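PDB 6D25: alpha-L-arabinosidase from Xanthomonas axonopodis pv. citri, which probably releases L-arabinofuranose side chains from arabinoxylans, including those on doubly substituted xylose units, as a trimeric retaining hydrolase of family GH51. Local coordinates for residues G41-R46 and Y404-H409; A399-Y404 and H430-K435. One frame throughout, in Å; residues are numbered along the deposited sequence.

Overall arrangement
Contacts 1 and 2 sit on the same side of the chain's centre, with their own centres about 9 Å apart, and they share Tyr404. Along the sequence their segments alternate: 41-46, then 399-404 running straight into 404-409, and last 430-435. Helix 393-400 ends at contact 2, the chain turns through Tyr404, and strand 407-421 sets out from contact 1; that strand and strand 424-435 are neighbours in the mixed sheet, where Thr408 O lies 2.9 Å from Lys435 N. The pair thus marks the place where the (beta/alpha)8 catalytic barrel of a GH51 enzyme passes into its C-terminal beta-sandwich, with N-terminal residues joining the seam.

Contact 1: residues G41-R46 and Y404-H409; sequences GAQVSR and YQDATH
Arg46 folds its CG in between its own backbone N and carbonyl carbon (chi1 68°) and then runs extended to NE, while Asp406 turns its CG anti to its carbonyl carbon (chi1 -71°); the two side chains meet with guanidinium and carboxylate planes almost perpendicular, 87° apart. Arg46 NH1 reaches Asp406 OD2 at 2.9 Å, a salt bridge that uses the syn lone pair and lies close to the guanidinium plane. The other oxygen is gripped twice: Arg46 N donates to Asp406 OD1 at 2.9 Å from well above the carboxylate plane, and a water shared with Ser45 OG, which also takes a hydrogen bond from Gln47 N, donates to it as well. One carboxylate therefore holds both backbone and side chain of Arg46. The side chain of Gln43 runs alongside, its amide plane turned only a little from that of the carboxylate, with CD 3.7 Å from Asp406 OD1.

Behind this polar end the backbones run antiparallel and are joined by a few bonds. His409 N gives a nearly straight bond to Ala42 O (2.9 Å), Gly41 N bonds His409 O, and Val44 N bonds Ala407 O at 2.7 Å. Val44 lays CG2 against His409 CB, 3.9 Å away, and turns to the buried side, where Val434 and Ser360 of helix 346-361 also pack. Asp406, with positive phi, is the third residue of a type II turn from Tyr404 to Ala407, closed by Ala407 N to Tyr404 O. The whole is a short, weakly bonded antiparallel pairing in which an N-terminal segment flanks strand 407-421 of the C-terminal beta-sandwich, beside the catalytic barrel.

Contact 2: residues A399-Y404 and H430-K435; sequences ALYKPY and HGSAVK
Val434 drops both methyl groups onto one face of the Tyr404 ring. Tyr404 itself sets CG anti to its carbonyl carbon and beside the backbone N (chi1 -80°), which carries the ring out to the strand. CG1 of Val434 sits over the ring centre, 3.7 Å from the centroid of the Tyr404 ring and only 11° off its normal, a textbook CH-pi contact, while CG2 lies toward the CD1-CE1 side of the same face, 3.7 Å from Tyr404 CD1. The opposite face is taken by Tyr401, whose ring turns an edge to it with CD2 over the centre, a T-shaped arrangement of two aromatics from the same segment. Tyr404 is thus clamped between an aliphatic branch of the strand and an aromatic edge from its own chain, a grip on both faces that probably hinders flipping of the ring.

The phenol end is held by hydrogen bonds. Ser432 places OG between its backbone N and carbonyl carbon (chi1 63°), which carries the hydroxyl to the edge of the Tyr404 ring, in its plane. Tyr404 OH donates to Ser432 OG over 2.6 Å, and Ser432 OG is itself hydrogen-bonded to Asp357 OD1. The same carboxylate oxygen bonds Tyr401 OH, so both tyrosines are tied to Asp357 on helix 346-361, one directly and one through the serine. His430 ND1 holds Asp357 OD2 and so engages the other oxygen of that group. These links leave the tyrosine hydroxyls and Ser432 OG satisfied in a buried place, and fix where the phenol end sits.

On the backbone side, Tyr404 N bonds Tyr401 O at 2.9 Å in the 3-10 segment 402-404, which follows helix 393-400. Ser432 and Val434 alternate with Ala433 along strand 424-435, presenting one face of the beta-sandwich sheet to the chain that leaves the helix: a helix-to-sheet junction between catalytic barrel and C-terminal beta-sandwich.

Contact 1: residues G41-R46 and Y404-H409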
ATOM      1  N   GLY A  41      33.007  30.222   5.380  1.00 23.30           N
ATOM      2  CA  GLY A  41      31.991  29.358   5.956  1.00 22.95           C
ATOM      3  C   GLY A  41      31.871  28.054   5.188  1.00 22.67           C
ATOM      4  O   GLY A  41      32.856  27.501   4.780  1.00 22.60           O
ATOM      5  N   ALA A  42      30.656  27.566   5.032  1.00 23.02           N
ATOM      6  CA  ALA A  42      30.397  26.223   4.516  1.00 23.77           C
ATOM      7  C   ALA A  42      30.575  26.186   2.993  1.00 22.75           C
ATOM      8  O   ALA A  42      30.544  27.253   2.319  1.00 22.13           O
ATOM      9  CB  ALA A  42      28.977  25.848   4.886  1.00 24.31           C
ATOM     10  N   GLN A  43      30.700  24.981   2.470  1.00 21.68           N
ATOM     11  CA  GLN A  43      30.735  24.782   1.036  1.00 21.29           C
ATOM     12  C   GLN A  43      29.360  25.083   0.449  1.00 19.13           C
ATOM     13  O   GLN A  43      28.329  24.597   0.940  1.00 17.92           O
ATOM     14  CB  GLN A  43      31.171  23.363   0.657  1.00 23.00           C
ATOM     15  CG  GLN A  43      31.100  23.112  -0.843  1.00 24.73           C
ATOM     16  CD  GLN A  43      31.376  21.669  -1.228  1.00 27.35           C
ATOM     17  OE1 GLN A  43      32.467  21.340  -1.642  1.00 30.69           O
ATOM     18  NE2 GLN A  43      30.396  20.790  -1.062  1.00 28.55           N
ATOM     19  N   VAL A  44      29.364  25.868  -0.623  1.00 17.99           N
ATOM     20  CA  VAL A  44      28.172  26.125  -1.409  1.00 17.31           C
ATOM     21  C   VAL A  44      28.113  25.019  -2.479  1.00 16.97           C
ATOM     22  O   VAL A  44      28.896  25.032  -3.450  1.00 17.25           O
ATOM     23  CB  VAL A  44      28.227  27.520  -2.046  1.00 17.29           C
ATOM     24  CG1 VAL A  44      27.025  27.795  -2.932  1.00 17.01           C
ATOM     25  CG2 VAL A  44      28.383  28.622  -1.003  1.00 17.85           C
ATOM     26  N   SER A  45      27.259  24.020  -2.249  1.00 15.99           N
ATOM     27  CA  SER A  45      27.260  22.840  -3.095  1.00 16.09           C
ATOM     28  C   SER A  45      26.922  23.219  -4.535  1.00 15.67           C
ATOM     29  O   SER A  45      25.958  23.929  -4.797  1.00 14.68           O
ATOM     30  CB  SER A  45      26.312  21.761  -2.612  1.00 16.37           C
ATOM     31  OG  SER A  45      26.314  20.668  -3.517  1.00 16.46           O
ATOM     32  N   ARG A  46      27.665  22.619  -5.459  1.00 15.55           N
ATOM     33  CA  ARG A  46      27.291  22.767  -6.863  1.00 15.47           C
ATOM     34  C   ARG A  46      25.871  22.254  -7.115  1.00 15.15           C
ATOM     35  O   ARG A  46      25.257  22.701  -8.075  1.00 15.56           O
ATOM     36  CB  ARG A  46      28.274  22.057  -7.792  1.00 16.16           C
ATOM     37  CG  ARG A  46      28.286  20.535  -7.729  1.00 16.43           C
ATOM     38  CD  ARG A  46      29.349  20.012  -8.697  1.00 17.26           C
ATOM     39  NE  ARG A  46      29.273  18.545  -8.798  1.00 17.41           N
ATOM     40  CZ  ARG A  46      29.791  17.679  -7.956  1.00 18.35           C
ATOM     41  NH1 ARG A  46      30.519  18.101  -6.914  1.00 17.72           N
ATOM     42  NH2 ARG A  46      29.615  16.392  -8.235  1.00 17.82           N
ATOM     43  N   TYR A 404      30.104  29.922  -8.069  1.00 18.17           N
ATOM     44  CA  TYR A 404      29.553  29.469  -6.802  1.00 17.87           C
ATOM     45  C   TYR A 404      29.578  27.936  -6.673  1.00 17.92           C
ATOM     46  O   TYR A 404      29.438  27.430  -5.562  1.00 18.25           O
ATOM     47  CB  TYR A 404      28.121  29.972  -6.620  1.00 17.40           C
ATOM     48  CG  TYR A 404      27.981  31.403  -6.155  1.00 17.70           C
ATOM     49  CD1 TYR A 404      28.705  32.427  -6.721  1.00 17.70           C
ATOM     50  CD2 TYR A 404      27.110  31.722  -5.128  1.00 17.79           C
ATOM     51  CE1 TYR A 404      28.596  33.738  -6.270  1.00 18.18           C
ATOM     52  CE2 TYR A 404      26.968  33.027  -4.669  1.00 18.23           C
ATOM     53  CZ  TYR A 404      27.722  34.040  -5.236  1.00 18.19           C
ATOM     54  OH  TYR A 404      27.581  35.328  -4.795  1.00 18.54           O
ATOM     55  N   GLN A 405      29.760  27.184  -7.768  1.00 17.49           N
ATOM     56  CA  GLN A 405      29.679  25.729  -7.711  1.00 17.56           C
ATOM     57  C   GLN A 405      30.830  25.171  -6.862  1.00 17.65           C
ATOM     58  O   GLN A 405      31.992  25.310  -7.228  1.00 16.80           O
ATOM     59  CB  GLN A 405      29.743  25.125  -9.125  1.00 17.89           C
ATOM     60  CG  GLN A 405      28.485  25.452  -9.918  1.00 17.98           C
ATOM     61  CD  GLN A 405      28.357  24.633 -11.172  1.00 18.72           C
ATOM     62  OE1 GLN A 405      28.983  23.576 -11.294  1.00 20.33           O
ATOM     63  NE2 GLN A 405      27.490  25.070 -12.090  1.00 18.55           N
ATOM     64  N   ASP A 406      30.482  24.597  -5.697  1.00 17.28           N
ATOM     65  CA  ASP A 406      31.450  24.030  -4.761  1.00 17.78           C
ATOM     66  C   ASP A 406      32.400  25.106  -4.219  1.00 17.75           C
ATOM     67  O   ASP A 406      33.527  24.805  -3.833  1.00 17.87           O
ATOM     68  CB  ASP A 406      32.169  22.815  -5.365  1.00 18.37           C
ATOM     69  CG  ASP A 406      31.258  21.586  -5.491  1.00 18.64           C
ATOM     70  OD1 ASP A 406      30.214  21.510  -4.755  1.00 18.26           O
ATOM     71  OD2 ASP A 406      31.598  20.705  -6.325  1.00 19.52           O
ATOM     72  N   ALA A 407      31.939  26.331  -4.181  1.00 17.22           N
ATOM     73  CA  ALA A 407      32.720  27.438  -3.622  1.00 17.81           C
ATOM     74  C   ALA A 407      32.562  27.423  -2.102  1.00 18.33           C
ATOM     75  O   ALA A 407      31.847  26.566  -1.535  1.00 18.33           O
ATOM     76  CB  ALA A 407      32.245  28.761  -4.191  1.00 17.52           C
ATOM     77  N   THR A 408      33.243  28.366  -1.461  1.00 18.79           N
ATOM     78  CA  THR A 408      33.170  28.578  -0.029  1.00 19.71           C
ATOM     79  C   THR A 408      32.354  29.861   0.221  1.00 19.28           C
ATOM     80  O   THR A 408      32.692  30.931  -0.297  1.00 18.65           O
ATOM     81  CB  THR A 408      34.583  28.703   0.559  1.00 21.15           C
ATOM     82  OG1 THR A 408      35.298  27.500   0.310  1.00 21.40           O
ATOM     83  CG2 THR A 408      34.603  28.989   2.041  1.00 22.07           C
ATOM     84  N   HIS A 409      31.324  29.742   1.036  1.00 19.12           N
ATOM     85  CA  HIS A 409      30.510  30.898   1.433  1.00 19.90           C
ATOM     86  C   HIS A 409      31.370  31.941   2.171  1.00 20.28           C
ATOM     87  O   HIS A 409      32.146  31.594   3.082  1.00 20.33           O
ATOM     88  CB  HIS A 409      29.351  30.438   2.324  1.00 20.23           C
ATOM     89  CG  HIS A 409      28.662  31.548   3.049  1.00 20.81           C
ATOM     90  ND1 HIS A 409      27.807  32.410   2.409  1.00 20.76           N
ATOM     91  CD2 HIS A 409      28.726  31.933   4.353  1.00 22.30           C
ATOM     92  CE1 HIS A 409      27.361  33.272   3.303  1.00 21.47           C
ATOM     93  NE2 HIS A 409      27.905  33.018   4.506  1.00 21.91           N
TER
HETATM   94  O   HOH W   1      28.817  19.441  -3.728  1.00 19.37           O

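Contact 2: residues A399-Y404 and H430-K435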
ATOM      1  N   ALA A 399      24.739  30.857 -15.579  1.00 16.28           N
ATOM      2  CA  ALA A 399      26.090  31.072 -16.112  1.00 17.54           C
ATOM      3  C   ALA A 399      26.885  32.023 -15.197  1.00 17.86           C
ATOM      4  O   ALA A 399      28.006  31.727 -14.843  1.00 17.60           O
ATOM      5  CB  ALA A 399      26.042  31.618 -17.522  1.00 18.18           C
ATOM      6  N   LEU A 400      26.297  33.144 -14.793  1.00 18.21           N
ATOM      7  CA  LEU A 400      27.023  34.142 -13.968  1.00 18.62           C
ATOM      8  C   LEU A 400      27.439  33.525 -12.631  1.00 17.49           C
ATOM      9  O   LEU A 400      28.474  33.885 -12.117  1.00 16.78           O
ATOM     10  CB  LEU A 400      26.159  35.376 -13.686  1.00 20.38           C
ATOM     11  CG  LEU A 400      26.027  36.357 -14.868  1.00 22.99           C
ATOM     12  CD1 LEU A 400      25.081  37.511 -14.525  1.00 25.70           C
ATOM     13  CD2 LEU A 400      27.360  36.890 -15.370  1.00 23.94           C
ATOM     14  N   TYR A 401      26.598  32.663 -12.062  1.00 15.81           N
ATOM     15  CA  TYR A 401      26.859  32.105 -10.752  1.00 16.23           C
ATOM     16  C   TYR A 401      27.661  30.800 -10.832  1.00 16.80           C
ATOM     17  O   TYR A 401      27.835  30.133  -9.814  1.00 17.07           O
ATOM     18  CB  TYR A 401      25.559  31.880  -9.974  1.00 15.61           C
ATOM     19  CG  TYR A 401      25.007  33.088  -9.276  1.00 15.00           C
ATOM     20  CD1 TYR A 401      24.345  34.098  -9.959  1.00 14.88           C
ATOM     21  CD2 TYR A 401      25.068  33.202  -7.903  1.00 15.29           C
ATOM     22  CE1 TYR A 401      23.806  35.203  -9.317  1.00 14.86           C
ATOM     23  CE2 TYR A 401      24.538  34.293  -7.236  1.00 15.00           C
ATOM     24  CZ  TYR A 401      23.879  35.286  -7.938  1.00 15.44           C
ATOM     25  OH  TYR A 401      23.311  36.335  -7.238  1.00 15.54           O
ATOM     26  N   LYS A 402      28.161  30.412 -11.987  1.00 17.77           N
ATOM     27  CA  LYS A 402      29.001  29.201 -12.081  1.00 20.81           C
ATOM     28  C   LYS A 402      30.147  29.160 -11.051  1.00 19.63           C
ATOM     29  O   LYS A 402      30.443  28.097 -10.542  1.00 18.62           O
ATOM     30  CB  LYS A 402      29.665  29.078 -13.446  1.00 24.89           C
ATOM     31  CG  LYS A 402      29.075  28.021 -14.320  1.00 31.12           C
ATOM     32  CD  LYS A 402      29.701  28.001 -15.710  1.00 35.72           C
ATOM     33  CE  LYS A 402      30.952  27.173 -15.738  1.00 39.71           C
ATOM     34  NZ  LYS A 402      31.267  26.821 -17.136  1.00 45.18           N
ATOM     35  N   PRO A 403      30.819  30.295 -10.774  1.00 19.04           N
ATOM     36  CA  PRO A 403      31.876  30.250  -9.772  1.00 19.19           C
ATOM     37  C   PRO A 403      31.407  29.851  -8.356  1.00 18.97           C
ATOM     38  O   PRO A 403      32.234  29.461  -7.543  1.00 18.86           O
ATOM     39  CB  PRO A 403      32.423  31.683  -9.751  1.00 20.41           C
ATOM     40  CG  PRO A 403      32.074  32.245 -11.132  1.00 20.48           C
ATOM     41  CD  PRO A 403      30.749  31.598 -11.434  1.00 19.72           C
ATOM     42  N   TYR A 404      30.104  29.922  -8.069  1.00 18.17           N
ATOM     43  CA  TYR A 404      29.553  29.469  -6.802  1.00 17.87           C
ATOM     44  C   TYR A 404      29.578  27.936  -6.673  1.00 17.92           C
ATOM     45  O   TYR A 404      29.438  27.430  -5.562  1.00 18.25           O
ATOM     46  CB  TYR A 404      28.121  29.972  -6.620  1.00 17.40           C
ATOM     47  CG  TYR A 404      27.981  31.403  -6.155  1.00 17.70           C
ATOM     48  CD1 TYR A 404      28.705  32.427  -6.721  1.00 17.70           C
ATOM     49  CD2 TYR A 404      27.110  31.722  -5.128  1.00 17.79           C
ATOM     50  CE1 TYR A 404      28.596  33.738  -6.270  1.00 18.18           C
ATOM     51  CE2 TYR A 404      26.968  33.027  -4.669  1.00 18.23           C
ATOM     52  CZ  TYR A 404      27.722  34.040  -5.236  1.00 18.19           C
ATOM     53  OH  TYR A 404      27.581  35.328  -4.795  1.00 18.54           O
ATOM     54  N   HIS A 430      20.331  43.313  -2.755  1.00 20.81           N
ATOM     55  CA  HIS A 430      20.540  42.010  -2.165  1.00 21.23           C
ATOM     56  C   HIS A 430      21.808  41.419  -2.784  1.00 20.47           C
ATOM     57  O   HIS A 430      22.139  41.742  -3.921  1.00 20.72           O
ATOM     58  CB  HIS A 430      19.324  41.125  -2.498  1.00 21.40           C
ATOM     59  CG  HIS A 430      19.156  39.923  -1.644  1.00 22.24           C
ATOM     60  ND1 HIS A 430      19.815  38.724  -1.909  1.00 22.17           N
ATOM     61  CD2 HIS A 430      18.356  39.700  -0.579  1.00 23.23           C
ATOM     62  CE1 HIS A 430      19.424  37.823  -1.023  1.00 23.41           C
ATOM     63  NE2 HIS A 430      18.544  38.386  -0.185  1.00 24.63           N
ATOM     64  N   GLY A 431      22.523  40.568  -2.046  1.00 19.63           N
ATOM     65  CA  GLY A 431      23.770  40.035  -2.621  1.00 19.77           C
ATOM     66  C   GLY A 431      24.298  38.843  -1.852  1.00 19.92           C
ATOM     67  O   GLY A 431      23.679  38.418  -0.881  1.00 19.79           O
ATOM     68  N   SER A 432      25.417  38.306  -2.317  1.00 19.31           N
ATOM     69  CA  SER A 432      26.086  37.218  -1.656  1.00 19.46           C
ATOM     70  C   SER A 432      27.530  37.202  -2.170  1.00 19.51           C
ATOM     71  O   SER A 432      27.863  37.917  -3.117  1.00 18.55           O
ATOM     72  CB  SER A 432      25.383  35.887  -1.930  1.00 18.91           C
ATOM     73  OG  SER A 432      25.431  35.579  -3.318  1.00 18.64           O
ATOM     74  N   ALA A 433      28.392  36.397  -1.544  1.00 19.08           N
ATOM     75  CA  ALA A 433      29.779  36.319  -1.971  1.00 18.95           C
ATOM     76  C   ALA A 433      30.325  34.909  -1.698  1.00 19.44           C
ATOM     77  O   ALA A 433      29.844  34.222  -0.773  1.00 18.41           O
ATOM     78  CB  ALA A 433      30.582  37.381  -1.278  1.00 19.29           C
ATOM     79  N   VAL A 434      31.338  34.527  -2.471  1.00 19.78           N
ATOM     80  CA  VAL A 434      32.045  33.272  -2.260  1.00 19.70           C
ATOM     81  C   VAL A 434      33.540  33.461  -2.550  1.00 20.75           C
ATOM     82  O   VAL A 434      33.969  34.416  -3.219  1.00 19.91           O
ATOM     83  CB  VAL A 434      31.498  32.154  -3.156  1.00 19.10           C
ATOM     84  CG1 VAL A 434      30.024  31.871  -2.862  1.00 18.53           C
ATOM     85  CG2 VAL A 434      31.735  32.461  -4.644  1.00 19.05           C
ATOM     86  N   LYS A 435      34.316  32.514  -2.043  1.00 21.91           N
ATOM     87  CA  LYS A 435      35.641  32.230  -2.570  1.00 23.14           C
ATOM     88  C   LYS A 435      35.553  30.961  -3.428  1.00 22.61           C
ATOM     89  O   LYS A 435      35.201  29.901  -2.942  1.00 20.95           O
ATOM     90  CB  LYS A 435      36.670  32.034  -1.466  1.00 25.13           C
ATOM     91  CG  LYS A 435      38.085  31.810  -2.010  1.00 26.82           C
ATOM     92  CD  LYS A 435      39.174  31.990  -1.002  1.00 30.05           C
ATOM     93  CE  LYS A 435      40.505  31.755  -1.654  1.00 32.21           C
ATOM     94  NZ  LYS A 435      41.612  31.960  -0.705  1.00 35.81           N
TER